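Long-range contacts in aspartate aminotransferase (Thermotoga maritima, PDB 1O4S), which catalyses the pyridoxal-phosphate-dependent transfer of an amino group from L-aspartate to 2-oxoglutarate, giving oxaloacetate and L-glutamate: residues 162-167 with 197-202; 166-171 with 204-209; 214-219 with 325-330; 300-305 with 367-372. One frame throughout, in Å; residues are numbered along the deposited sequence.

Overall arrangement
Interactions 1 and 2 join the same helices, 164-170 and 193-206, centres about 7 Å apart. The first is buried and apolar; the second lies at the helices' C-terminal ends, where charged side chains roof a leucine and a phenylalanine. Interaction 3 is buried nearest the chain's centre, about 22 Å from interaction 1 between centres, and is an aromatic cluster with two linked tyrosine hydroxyls, beside the cofactor. Interaction 4, partly buried, lies about 12 Å from interaction 3, centre to centre, and touches it: Phe327 is joined to Phe368 through the backbone and packs on Phe302. Its arginine lies against backbone carbonyls and is salt-bridged to Asp52; the charges across interaction 2 stay beyond salt-bridge range.

Interaction 1 (162-167 with 197-202); sequences PSLEEV and EGLVRL
Leu164 projects from the first turn of helix 164-170 onto helix 193-206, the CA atoms of Leu164 and Leu199 standing 6.8 Å apart. From CB, its CG lies anti to the backbone N (chi1 -175°), which carries the two methyls across to the facing helix. CD2 settles 3.6 Å from CA of Gly198, a spot where any CB on that glycine would collide with it. CD1 lies 3.5 Å from Leu199 N and also meets Leu202 CD1 at 4.1 Å. One turn on, Val167 CG1 packs against the same Leu202 CD1 at 4.0 Å. Replacing Leu164 with alanine would probably open a gap beside Gly198 and take away one of the contacts that hold Leu202 CD1. The helix start is fixed by Ser163, an N-cap whose OG accepts from Glu166 N at 3.2 Å. Val167 also touches Phe131 of strand 127-132, consistent with two helices packed side by side on the central sheet, as in the large domain of fold-type I aminotransferases.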
loop_
_atom_site.group_PDB
_atom_site.type_symbol
_atom_site.label_atom_id
_atom_site.label_comp_id
_atom_site.label_asym_id
_atom_site.label_seq_id
_atom_site.Cartn_x
_atom_site.Cartn_y
_atom_site.Cartn_z
ATOM N N PRO B 162 2.420 30.499 7.251
ATOM C CA PRO B 162 2.654 30.795 5.842
ATOM C C PRO B 162 1.994 32.107 5.418
ATOM O O PRO B 162 0.952 32.521 5.955
ATOM C CB PRO B 162 2.036 29.609 5.127
ATOM C CG PRO B 162 1.107 28.998 6.091
ATOM C CD PRO B 162 1.512 29.357 7.435
ATOM N N SER B 163 2.640 32.759 4.458
ATOM C CA SER B 163 2.214 34.042 3.944
ATOM C C SER B 163 1.385 33.811 2.676
ATOM O O SER B 163 1.884 33.289 1.683
ATOM C CB SER B 163 3.439 34.905 3.680
ATOM O OG SER B 163 3.082 36.047 2.935
ATOM N N LEU B 164 0.109 34.166 2.742
ATOM C CA LEU B 164 -0.829 33.947 1.648
ATOM C C LEU B 164 -0.443 34.789 0.446
ATOM O O LEU B 164 -0.539 34.386 -0.730
ATOM C CB LEU B 164 -2.206 34.370 2.113
ATOM C CG LEU B 164 -3.394 34.128 1.200
ATOM C CD1 LEU B 164 -3.651 32.635 1.081
ATOM C CD2 LEU B 164 -4.624 34.893 1.766
ATOM N N GLU B 165 -0.016 35.987 0.800
ATOM C CA GLU B 165 0.488 36.980 -0.111
ATOM C C GLU B 165 1.613 36.342 -0.955
ATOM O O GLU B 165 1.536 36.308 -2.182
ATOM C CB GLU B 165 0.956 38.198 0.737
ATOM C CG GLU B 165 -0.029 38.644 1.879
ATOM C CD GLU B 165 -0.035 37.806 3.208
ATOM O OE1 GLU B 165 1.025 37.432 3.760
ATOM O OE2 GLU B 165 -1.131 37.553 3.757
ATOM N N GLU B 166 2.606 35.776 -0.265
ATOM C CA GLU B 166 3.774 35.097 -0.856
ATOM C C GLU B 166 3.437 33.821 -1.615
ATOM O O GLU B 166 4.186 33.415 -2.499
ATOM C CB GLU B 166 4.800 34.809 0.263
ATOM C CG GLU B 166 5.849 33.711 0.041
ATOM C CD GLU B 166 6.940 33.721 1.127
ATOM O OE1 GLU B 166 7.402 34.834 1.491
ATOM O OE2 GLU B 166 7.348 32.640 1.620
ATOM N N VAL B 167 2.324 33.180 -1.266
ATOM C CA VAL B 167 1.882 31.970 -1.956
ATOM C C VAL B 167 1.325 32.309 -3.340
ATOM O O VAL B 167 1.621 31.613 -4.318
ATOM C CB VAL B 167 0.825 31.169 -1.137
ATOM C CG1 VAL B 167 0.129 30.110 -1.992
ATOM C CG2 VAL B 167 1.479 30.510 0.085
ATOM N N GLU B 197 -9.035 30.577 4.662
ATOM C CA GLU B 197 -10.104 31.231 3.882
ATOM C C GLU B 197 -9.554 31.851 2.611
ATOM O O GLU B 197 -10.174 31.773 1.547
ATOM C CB GLU B 197 -10.797 32.346 4.706
ATOM C CG GLU B 197 -11.566 31.821 5.912
ATOM C CD GLU B 197 -12.276 32.893 6.721
ATOM O OE1 GLU B 197 -11.683 33.964 7.016
ATOM O OE2 GLU B 197 -13.446 32.649 7.075
ATOM N N GLY B 198 -8.389 32.479 2.740
ATOM C CA GLY B 198 -7.721 33.100 1.620
ATOM C C GLY B 198 -7.204 32.071 0.641
ATOM O O GLY B 198 -7.267 32.273 -0.569
ATOM N N LEU B 199 -6.723 30.940 1.157
ATOM C CA LEU B 199 -6.153 29.915 0.307
ATOM C C LEU B 199 -7.281 29.283 -0.512
ATOM O O LEU B 199 -7.125 28.986 -1.680
ATOM C CB LEU B 199 -5.434 28.876 1.164
ATOM C CG LEU B 199 -4.097 28.234 0.772
ATOM C CD1 LEU B 199 -4.106 26.794 1.265
ATOM C CD2 LEU B 199 -3.764 28.291 -0.695
ATOM N N VAL B 200 -8.429 29.092 0.122
ATOM C CA VAL B 200 -9.615 28.569 -0.546
ATOM C C VAL B 200 -10.113 29.532 -1.654
ATOM O O VAL B 200 -10.625 29.080 -2.675
ATOM C CB VAL B 200 -10.751 28.312 0.496
ATOM C CG1 VAL B 200 -12.141 28.241 -0.170
ATOM C CG2 VAL B 200 -10.477 27.090 1.277
ATOM N N ARG B 201 -9.959 30.841 -1.443
ATOM C CA ARG B 201 -10.246 31.832 -2.475
ATOM C C ARG B 201 -9.262 31.684 -3.623
ATOM O O ARG B 201 -9.667 31.626 -4.777
ATOM C CB ARG B 201 -10.176 33.275 -1.931
ATOM C CG ARG B 201 -11.419 33.750 -1.206
ATOM C CD ARG B 201 -11.463 35.286 -0.946
ATOM N NE ARG B 201 -10.508 35.730 0.087
ATOM C CZ ARG B 201 -10.699 35.627 1.418
ATOM N NH1 ARG B 201 -11.824 35.097 1.915
ATOM N NH2 ARG B 201 -9.751 36.055 2.261
ATOM N N LEU B 202 -7.976 31.646 -3.299
ATOM C CA LEU B 202 -6.921 31.464 -4.305
ATOM C C LEU B 202 -7.107 30.226 -5.173
ATOM O O LEU B 202 -6.794 30.275 -6.359
ATOM C CB LEU B 202 -5.544 31.322 -3.659
ATOM C CG LEU B 202 -4.637 32.520 -3.432
ATOM C CD1 LEU B 202 -3.259 31.999 -2.992
ATOM C CD2 LEU B 202 -4.522 33.383 -4.694
#

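Interaction 2 (166-171 with 204-209); sequences EVEGLL and KKRNFY
Glu168 faces two cations of segment 204-209 without forming a salt bridge to either: its OE1 is 4.1 Å from Lys205 NZ and equally far from Arg206 NH1. These distances suit a diffuse electrostatic attraction. The glutamate chain is fully extended, with CG anti to the backbone N (chi1 -172°), and crosses both basic side chains at about a right angle. It brings OE1 to 3.4 Å from Lys205 CE, so the carboxylate meets the last methylene more closely than the ammonium group. The carboxylate and guanidinium planes are turned 54° from each other, and Glu168 CG sits at the guanidinium edge, near its plane. This is the C-terminal part of both helices, in the helical layer that packs on the seven-stranded sheet of the large domain. Asn207, with positive phi, turns the chain out of helix 193-206 toward strand 209-213, whose Tyr209 is paired through its backbone with strand 175-180. Beneath the charges, Leu171 fills the angle between the helix ends. Its CD1 lies over one face of the Arg206 guanidinium and packs 3.7 Å from Arg206 CG, because the arginine chain folds back at chi2 and chi3. The other methyl, CD2, approaches the Phe208 ring obliquely, 3.5 Å from CE2. Phe208 in turn runs back beneath helix 193-206, touching Leu199 and Leu202, and reaches Val178 of strand 175-180.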
loop_
_atom_site.group_PDB
_atom_site.type_symbol
_atom_site.label_atom_id
_atom_site.label_comp_id
_atom_site.label_asym_id
_atom_site.label_seq_id
_atom_site.Cartn_x
_atom_site.Cartn_y
_atom_site.Cartn_z
ATOM N N GLU B 166 2.606 35.776 -0.265
ATOM C CA GLU B 166 3.774 35.097 -0.856
ATOM C C GLU B 166 3.437 33.821 -1.615
ATOM O O GLU B 166 4.186 33.415 -2.499
ATOM C CB GLU B 166 4.800 34.809 0.263
ATOM C CG GLU B 166 5.849 33.711 0.041
ATOM C CD GLU B 166 6.940 33.721 1.127
ATOM O OE1 GLU B 166 7.402 34.834 1.491
ATOM O OE2 GLU B 166 7.348 32.640 1.620
ATOM N N VAL B 167 2.324 33.180 -1.266
ATOM C CA VAL B 167 1.882 31.970 -1.956
ATOM C C VAL B 167 1.325 32.309 -3.340
ATOM O O VAL B 167 1.621 31.613 -4.318
ATOM C CB VAL B 167 0.825 31.169 -1.137
ATOM C CG1 VAL B 167 0.129 30.110 -1.992
ATOM C CG2 VAL B 167 1.479 30.510 0.085
ATOM N N GLU B 168 0.520 33.366 -3.425
ATOM C CA GLU B 168 -0.043 33.778 -4.706
ATOM C C GLU B 168 1.078 34.218 -5.630
ATOM O O GLU B 168 1.023 33.989 -6.842
ATOM C CB GLU B 168 -1.048 34.921 -4.548
ATOM C CG GLU B 168 -1.780 35.208 -5.856
ATOM C CD GLU B 168 -2.883 36.242 -5.740
ATOM O OE1 GLU B 168 -3.528 36.512 -6.783
ATOM O OE2 GLU B 168 -3.106 36.777 -4.631
ATOM N N GLY B 169 2.088 34.848 -5.026
ATOM C CA GLY B 169 3.252 35.342 -5.731
ATOM C C GLY B 169 3.991 34.248 -6.461
ATOM O O GLY B 169 4.567 34.517 -7.516
ATOM N N LEU B 170 3.957 33.029 -5.908
ATOM C CA LEU B 170 4.671 31.863 -6.467
ATOM C C LEU B 170 3.869 31.006 -7.425
ATOM O O LEU B 170 4.444 30.158 -8.082
ATOM C CB LEU B 170 5.174 30.927 -5.352
ATOM C CG LEU B 170 6.176 31.479 -4.332
ATOM C CD1 LEU B 170 6.567 30.372 -3.360
ATOM C CD2 LEU B 170 7.423 32.099 -5.008
ATOM N N LEU B 171 2.556 31.187 -7.490
ATOM C CA LEU B 171 1.731 30.354 -8.363
ATOM C C LEU B 171 2.158 30.499 -9.823
ATOM O O LEU B 171 2.341 31.617 -10.336
ATOM C CB LEU B 171 0.250 30.722 -8.246
ATOM C CG LEU B 171 -0.446 30.427 -6.923
ATOM C CD1 LEU B 171 -1.732 31.194 -6.844
ATOM C CD2 LEU B 171 -0.706 28.934 -6.774
ATOM N N LYS B 204 -9.963 28.610 -6.032
ATOM C CA LYS B 204 -11.074 28.835 -6.978
ATOM C C LYS B 204 -10.607 29.698 -8.168
ATOM O O LYS B 204 -10.802 29.336 -9.331
ATOM C CB LYS B 204 -12.269 29.497 -6.246
ATOM C CG LYS B 204 -13.384 30.097 -7.158
ATOM C CD LYS B 204 -14.750 29.364 -7.084
ATOM C CE LYS B 204 -15.733 29.991 -6.065
ATOM N NZ LYS B 204 -16.378 31.249 -6.576
ATOM N N LYS B 205 -9.965 30.815 -7.831
ATOM C CA LYS B 205 -9.426 31.811 -8.776
ATOM C C LYS B 205 -8.330 31.270 -9.703
ATOM O O LYS B 205 -8.411 31.409 -10.922
ATOM C CB LYS B 205 -8.870 32.978 -7.939
ATOM C CG LYS B 205 -8.162 34.124 -8.648
ATOM C CD LYS B 205 -7.997 35.274 -7.625
ATOM C CE LYS B 205 -6.769 36.164 -7.863
ATOM N NZ LYS B 205 -7.049 37.307 -8.752
ATOM N N ARG B 206 -7.316 30.654 -9.109
ATOM C CA ARG B 206 -6.081 30.317 -9.807
ATOM C C ARG B 206 -6.031 28.835 -10.203
ATOM O O ARG B 206 -5.007 28.363 -10.697
ATOM C CB ARG B 206 -4.870 30.695 -8.942
ATOM C CG ARG B 206 -4.814 32.192 -8.526
ATOM C CD ARG B 206 -4.633 33.179 -9.685
ATOM N NE ARG B 206 -3.532 32.774 -10.565
ATOM C CZ ARG B 206 -2.247 33.137 -10.435
ATOM N NH1 ARG B 206 -1.844 33.967 -9.464
ATOM N NH2 ARG B 206 -1.351 32.658 -11.298
ATOM N N ASN B 207 -7.135 28.119 -9.961
ATOM C CA ASN B 207 -7.347 26.735 -10.413
ATOM C C ASN B 207 -6.373 25.660 -9.887
ATOM O O ASN B 207 -5.666 25.026 -10.660
ATOM C CB ASN B 207 -7.377 26.707 -11.945
ATOM C CG ASN B 207 -7.948 25.419 -12.493
ATOM O OD1 ASN B 207 -8.762 24.763 -11.840
ATOM N ND2 ASN B 207 -7.527 25.050 -13.706
ATOM N N PHE B 208 -6.345 25.460 -8.572
ATOM C CA PHE B 208 -5.539 24.399 -7.985
ATOM C C PHE B 208 -6.275 23.729 -6.821
ATOM O O PHE B 208 -7.224 24.289 -6.277
ATOM C CB PHE B 208 -4.131 24.901 -7.564
ATOM C CG PHE B 208 -4.126 25.936 -6.444
ATOM C CD1 PHE B 208 -4.183 25.550 -5.110
ATOM C CD2 PHE B 208 -4.019 27.304 -6.733
ATOM C CE1 PHE B 208 -4.158 26.503 -4.078
ATOM C CE2 PHE B 208 -3.990 28.268 -5.703
ATOM C CZ PHE B 208 -4.062 27.867 -4.382
ATOM N N TYR B 209 -5.826 22.525 -6.471
ATOM C CA TYR B 209 -6.382 21.750 -5.361
ATOM C C TYR B 209 -5.689 22.079 -4.073
ATOM O O TYR B 209 -4.476 22.343 -4.055
ATOM C CB TYR B 209 -6.207 20.254 -5.585
ATOM C CG TYR B 209 -7.111 19.688 -6.631
ATOM C CD1 TYR B 209 -8.415 19.342 -6.324
ATOM C CD2 TYR B 209 -6.656 19.481 -7.939
ATOM C CE1 TYR B 209 -9.258 18.827 -7.289
ATOM C CE2 TYR B 209 -7.489 18.939 -8.923
ATOM C CZ TYR B 209 -8.793 18.619 -8.589
ATOM O OH TYR B 209 -9.649 18.099 -9.549
#

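Interaction 3 (214-219 with 325-330); sequences EVYDSL and GAFYLF. With PLP (pyridoxal-5'-phosphate), chain M.
Tyr216 and Tyr328 are hydrogen-bonded through their hydroxyls, OH to OH 2.6 Å, and Tyr216 OH also forms a very short 2.5 Å hydrogen bond with O3 of pyridoxal phosphate. The cofactor oxygen lies at the edge of the Tyr216 ring. Val215 CG2 lies 3.6 Å from C6 of the cofactor. Tyr328 turns its own edge toward the Tyr216 face, the planes 85° apart, in an offset edge-to-face pair. Tyr216 presents its edge to Phe327 in turn, with CE1 3.7 Å from Phe327 CE2 and the planes at 79°. Ala326 CB sits over the Tyr216 face as a CH-pi contact, 3.8 Å from the ring centroid. With CG anti to the carbonyl carbon (chi1 -67°), Tyr216 sends its ring into this cluster. Farther out, Leu219 CD1 packs at the edge of Phe327, and Ala326 N donates to Leu219 O at 2.9 Å, in the carbonyl plane. Two overlapping type I turns, Glu214 to Asp217 and Tyr216 to Leu219, shape the loop. A phenylalanine in place of Tyr216 would probably leave cofactor O3 and the Tyr328 hydroxyl without their shared partner. Tyr328 also touches Arg365, inferred by similarity to bind L-aspartate. The hydroxyl pair thus links the cofactor to a tyrosine that touches the probable substrate-binding arginine, and the bond at O3 is likely to influence the cofactor's electron distribution.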
loop_
_atom_site.group_PDB
_atom_site.type_symbol
_atom_site.label_atom_id
_atom_site.label_comp_id
_atom_site.label_asym_id
_atom_site.label_seq_id
_atom_site.Cartn_x
_atom_site.Cartn_y
_atom_site.Cartn_z
ATOM N N GLU B 214 -4.839 16.522 7.912
ATOM C CA GLU B 214 -5.356 16.896 9.216
ATOM C C GLU B 214 -5.331 15.745 10.237
ATOM O O GLU B 214 -6.185 15.641 11.102
ATOM C CB GLU B 214 -6.760 17.516 9.017
ATOM C CG GLU B 214 -6.673 18.943 8.437
ATOM C CD GLU B 214 -8.009 19.666 8.213
ATOM O OE1 GLU B 214 -8.980 19.525 9.025
ATOM O OE2 GLU B 214 -8.079 20.433 7.207
ATOM N N VAL B 215 -4.330 14.887 10.140
ATOM C CA VAL B 215 -4.280 13.680 10.963
ATOM C C VAL B 215 -4.149 13.950 12.464
ATOM O O VAL B 215 -4.467 13.076 13.278
ATOM C CB VAL B 215 -3.143 12.712 10.602
ATOM C CG1 VAL B 215 -3.490 11.953 9.403
ATOM C CG2 VAL B 215 -1.796 13.424 10.472
ATOM N N TYR B 216 -3.681 15.158 12.815
ATOM C CA TYR B 216 -3.466 15.541 14.213
ATOM C C TYR B 216 -4.593 16.400 14.719
ATOM O O TYR B 216 -4.484 16.965 15.781
ATOM C CB TYR B 216 -2.136 16.280 14.366
ATOM C CG TYR B 216 -0.925 15.420 14.115
ATOM C CD1 TYR B 216 -0.483 14.527 15.074
ATOM C CD2 TYR B 216 -0.197 15.524 12.949
ATOM C CE1 TYR B 216 0.630 13.763 14.874
ATOM C CE2 TYR B 216 0.934 14.740 12.733
ATOM C CZ TYR B 216 1.329 13.858 13.702
ATOM O OH TYR B 216 2.426 13.066 13.531
ATOM N N ASP B 217 -5.694 16.474 13.982
ATOM C CA ASP B 217 -6.768 17.411 14.326
ATOM C C ASP B 217 -7.461 17.199 15.691
ATOM O O ASP B 217 -8.119 18.125 16.198
ATOM C CB ASP B 217 -7.826 17.505 13.217
ATOM C CG ASP B 217 -8.709 16.256 13.099
ATOM O OD1 ASP B 217 -9.790 16.358 12.466
ATOM O OD2 ASP B 217 -8.401 15.129 13.521
ATOM N N SER B 218 -7.344 15.986 16.247
ATOM C CA SER B 218 -7.889 15.641 17.557
ATOM C C SER B 218 -6.947 16.060 18.636
ATOM O O SER B 218 -7.358 16.285 19.759
ATOM C CB SER B 218 -8.039 14.098 17.685
ATOM O OG SER B 218 -9.362 13.774 17.369
ATOM N N LEU B 219 -5.660 16.049 18.319
ATOM C CA LEU B 219 -4.644 16.376 19.307
ATOM C C LEU B 219 -4.392 17.878 19.288
ATOM O O LEU B 219 -3.341 18.347 18.848
ATOM C CB LEU B 219 -3.371 15.569 19.052
ATOM C CG LEU B 219 -3.486 14.091 19.416
ATOM C CD1 LEU B 219 -2.542 13.224 18.655
ATOM C CD2 LEU B 219 -3.234 13.946 20.901
ATOM N N GLY B 325 -0.988 21.921 18.731
ATOM C CA GLY B 325 -1.470 20.610 18.340
ATOM C C GLY B 325 -0.346 19.638 18.011
ATOM O O GLY B 325 0.832 20.026 18.050
ATOM N N ALA B 326 -0.719 18.389 17.690
ATOM C CA ALA B 326 0.202 17.268 17.485
ATOM C C ALA B 326 0.989 17.025 18.782
ATOM O O ALA B 326 0.504 17.382 19.847
ATOM C CB ALA B 326 1.118 17.493 16.255
ATOM N N PHE B 327 2.140 16.358 18.723
ATOM C CA PHE B 327 2.887 16.070 19.939
ATOM C C PHE B 327 4.364 16.297 19.774
ATOM O O PHE B 327 5.198 15.591 20.362
ATOM C CB PHE B 327 2.564 14.690 20.505
ATOM C CG PHE B 327 2.547 13.572 19.496
ATOM C CD1 PHE B 327 3.725 12.978 19.059
ATOM C CD2 PHE B 327 1.339 13.081 19.017
ATOM C CE1 PHE B 327 3.690 11.932 18.136
ATOM C CE2 PHE B 327 1.310 12.042 18.111
ATOM C CZ PHE B 327 2.478 11.473 17.671
ATOM N N TYR B 328 4.662 17.353 19.010
ATOM C CA TYR B 328 6.020 17.830 18.745
ATOM C C TYR B 328 6.273 19.259 19.256
ATOM O O TYR B 328 5.365 20.115 19.364
ATOM C CB TYR B 328 6.316 17.784 17.253
ATOM C CG TYR B 328 5.839 16.521 16.625
ATOM C CD1 TYR B 328 6.508 15.332 16.860
ATOM C CD2 TYR B 328 4.670 16.493 15.870
ATOM C CE1 TYR B 328 6.058 14.158 16.327
ATOM C CE2 TYR B 328 4.214 15.322 15.320
ATOM C CZ TYR B 328 4.917 14.139 15.560
ATOM O OH TYR B 328 4.526 12.932 15.002
ATOM N N LEU B 329 7.534 19.486 19.585
ATOM C CA LEU B 329 8.022 20.789 19.934
ATOM C C LEU B 329 9.308 20.999 19.112
ATOM O O LEU B 329 10.243 20.190 19.173
ATOM C CB LEU B 329 8.256 20.876 21.447
ATOM C CG LEU B 329 8.419 22.313 21.935
ATOM C CD1 LEU B 329 7.789 22.529 23.304
ATOM C CD2 LEU B 329 9.880 22.703 21.952
ATOM N N PHE B 330 9.334 22.078 18.328
ATOM C CA PHE B 330 10.437 22.343 17.409
ATOM C C PHE B 330 11.267 23.528 17.944
ATOM O O PHE B 330 10.911 24.690 17.738
ATOM C CB PHE B 330 9.848 22.635 16.027
ATOM C CG PHE B 330 10.788 22.368 14.872
ATOM C CD1 PHE B 330 11.052 23.355 13.943
ATOM C CD2 PHE B 330 11.360 21.114 14.691
ATOM C CE1 PHE B 330 11.895 23.108 12.882
ATOM C CE2 PHE B 330 12.185 20.856 13.643
ATOM C CZ PHE B 330 12.461 21.847 12.730
HETATM N N1 PLP M . 1.088 13.237 8.101
HETATM C C2 PLP M . 1.912 13.569 9.158
HETATM C C2A PLP M . 2.500 14.950 9.114
HETATM C C3 PLP M . 2.198 12.647 10.177
HETATM O O3 PLP M . 2.925 12.965 11.111
HETATM C C4 PLP M . 1.596 11.379 10.165
HETATM C C4A PLP M . 1.888 10.373 11.299
HETATM C C5 PLP M . 0.740 11.094 9.072
HETATM C C6 PLP M . 0.511 12.027 8.062
HETATM C C5A PLP M . -0.013 9.800 8.850
HETATM O O4P PLP M . 0.533 8.509 9.058
HETATM P P PLP M . -0.342 7.179 8.890
HETATM O O1P PLP M . 0.198 6.355 9.999
HETATM O O2P PLP M . -1.776 7.498 8.994
HETATM O O3P PLP M . 0.132 6.742 7.560
#

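Interaction 4 (300-305 with 367-372); sequences QTFKER and SFATSI
Arg305, on helix 296-315, meets the backbone of Phe368 and Thr370 in the 367-372 loop. Its chain is extended from CG to NE, laying one guanidinium face against Thr370 O; NE is 3.0 Å from that oxygen, but the angle is too poor for a hydrogen bond. NH1 forms a weak bond to Phe368 O, 3.4 Å long with an N-H...O angle of 133°, while NH2 is held by a salt bridge to Asp52. Thr301 CG2 lies over the opposite face, toward its rim. Among the apolar contacts, Phe302 sets its edge against Phe368 CD1 and Ala369 CB, each 3.9 Å from its nearest ring atom, CD1 and CZ of Phe302 respectively. Ile372 CG1 rests 4.0 Å from Arg305 CG, and its CD1 reaches the Glu304 side chain. Ser371 N-caps helix 372-386, whose Leu375 touches Arg305 and Phe368; the contact therefore packs helix 296-315 against the loop leading from strand 363-367 into that helix.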
loop_
_atom_site.group_PDB
_atom_site.type_symbol
_atom_site.label_atom_id
_atom_site.label_comp_id
_atom_site.label_asym_id
_atom_site.label_seq_id
_atom_site.Cartn_x
_atom_site.Cartn_y
_atom_site.Cartn_z
ATOM N N GLN B 300 -6.007 14.694 26.661
ATOM C CA GLN B 300 -5.751 15.482 27.878
ATOM C C GLN B 300 -4.390 15.145 28.457
ATOM O O GLN B 300 -3.700 16.021 28.994
ATOM C CB GLN B 300 -6.832 15.268 28.945
ATOM C CG GLN B 300 -6.567 15.951 30.318
ATOM C CD GLN B 300 -6.526 17.521 30.291
ATOM O OE1 GLN B 300 -5.958 18.141 31.214
ATOM N NE2 GLN B 300 -7.127 18.145 29.256
ATOM N N THR B 301 -4.024 13.870 28.375
ATOM C CA THR B 301 -2.690 13.444 28.758
ATOM C C THR B 301 -1.611 14.183 27.928
ATOM O O THR B 301 -0.630 14.658 28.478
ATOM C CB THR B 301 -2.533 11.931 28.569
ATOM O OG1 THR B 301 -3.465 11.212 29.406
ATOM C CG2 THR B 301 -1.135 11.527 28.992
ATOM N N PHE B 302 -1.801 14.273 26.611
ATOM C CA PHE B 302 -0.881 15.002 25.750
ATOM C C PHE B 302 -0.880 16.516 26.019
ATOM O O PHE B 302 0.172 17.150 25.978
ATOM C CB PHE B 302 -1.160 14.729 24.265
ATOM C CG PHE B 302 -0.442 13.522 23.726
ATOM C CD1 PHE B 302 0.892 13.590 23.386
ATOM C CD2 PHE B 302 -1.089 12.315 23.583
ATOM C CE1 PHE B 302 1.559 12.471 22.895
ATOM C CE2 PHE B 302 -0.430 11.206 23.071
ATOM C CZ PHE B 302 0.900 11.292 22.735
ATOM N N LYS B 303 -2.045 17.077 26.317
ATOM C CA LYS B 303 -2.151 18.511 26.657
ATOM C C LYS B 303 -1.294 18.842 27.873
ATOM O O LYS B 303 -0.581 19.822 27.875
ATOM C CB LYS B 303 -3.608 18.905 26.927
ATOM C CG LYS B 303 -3.869 20.401 27.182
ATOM C CD LYS B 303 -5.377 20.687 27.150
ATOM C CE LYS B 303 -5.667 22.166 27.299
ATOM N NZ LYS B 303 -7.103 22.497 27.612
ATOM N N GLU B 304 -1.359 18.004 28.897
ATOM C CA GLU B 304 -0.622 18.274 30.102
ATOM C C GLU B 304 0.882 18.003 29.970
ATOM O O GLU B 304 1.684 18.668 30.641
ATOM C CB GLU B 304 -1.282 17.595 31.305
ATOM C CG GLU B 304 -0.782 16.245 31.726
ATOM C CD GLU B 304 -1.387 15.845 33.064
ATOM O OE1 GLU B 304 -2.460 16.441 33.415
ATOM O OE2 GLU B 304 -0.803 14.946 33.755
ATOM N N ARG B 305 1.267 17.085 29.089
ATOM C CA ARG B 305 2.674 16.909 28.727
ATOM C C ARG B 305 3.196 18.130 27.950
ATOM O O ARG B 305 4.327 18.571 28.150
ATOM C CB ARG B 305 2.865 15.659 27.845
ATOM C CG ARG B 305 2.620 14.311 28.549
ATOM C CD ARG B 305 2.414 13.227 27.603
ATOM N NE ARG B 305 2.330 11.901 28.214
ATOM C CZ ARG B 305 2.256 10.791 27.505
ATOM N NH1 ARG B 305 2.245 10.865 26.178
ATOM N NH2 ARG B 305 2.205 9.604 28.104
ATOM N N SER B 367 9.578 14.960 20.651
ATOM C CA SER B 367 8.248 14.375 20.756
ATOM C C SER B 367 7.938 14.183 22.204
ATOM O O SER B 367 8.811 13.761 22.986
ATOM C CB SER B 367 8.173 13.001 20.062
ATOM O OG SER B 367 8.524 13.157 18.711
ATOM N N PHE B 368 6.710 14.485 22.580
ATOM C CA PHE B 368 6.314 14.231 23.952
ATOM C C PHE B 368 5.257 13.106 24.062
ATOM O O PHE B 368 4.261 13.200 24.807
ATOM C CB PHE B 368 5.947 15.521 24.689
ATOM C CG PHE B 368 5.017 16.428 23.957
ATOM C CD1 PHE B 368 3.639 16.276 24.071
ATOM C CD2 PHE B 368 5.521 17.487 23.195
ATOM C CE1 PHE B 368 2.783 17.153 23.449
ATOM C CE2 PHE B 368 4.673 18.352 22.562
ATOM C CZ PHE B 368 3.292 18.184 22.692
ATOM N N ALA B 369 5.504 12.046 23.293
ATOM C CA ALA B 369 4.743 10.803 23.420
ATOM C C ALA B 369 5.494 9.907 24.398
ATOM O O ALA B 369 5.837 8.770 24.096
ATOM C CB ALA B 369 4.526 10.132 22.047
ATOM N N THR B 370 5.789 10.460 25.569
ATOM C CA THR B 370 6.283 9.701 26.709
ATOM C C THR B 370 5.826 10.340 28.016
ATOM O O THR B 370 5.297 11.449 28.041
ATOM C CB THR B 370 7.834 9.506 26.690
ATOM O OG1 THR B 370 8.497 10.615 27.292
ATOM C CG2 THR B 370 8.420 9.521 25.290
ATOM N N SER B 371 6.012 9.606 29.103
ATOM C CA SER B 371 5.527 10.038 30.396
ATOM C C SER B 371 6.198 11.339 30.868
ATOM O O SER B 371 7.337 11.643 30.495
ATOM C CB SER B 371 5.760 8.935 31.406
ATOM O OG SER B 371 7.132 8.651 31.479
ATOM N N ILE B 372 5.470 12.097 31.693
ATOM C CA ILE B 372 6.021 13.287 32.318
ATOM C C ILE B 372 7.289 12.939 33.064
ATOM O O ILE B 372 8.239 13.725 33.060
ATOM C CB ILE B 372 4.970 13.998 33.211
ATOM C CG1 ILE B 372 4.019 14.769 32.300
ATOM C CG2 ILE B 372 5.638 14.988 34.190
ATOM C CD1 ILE B 372 2.974 15.545 33.013
#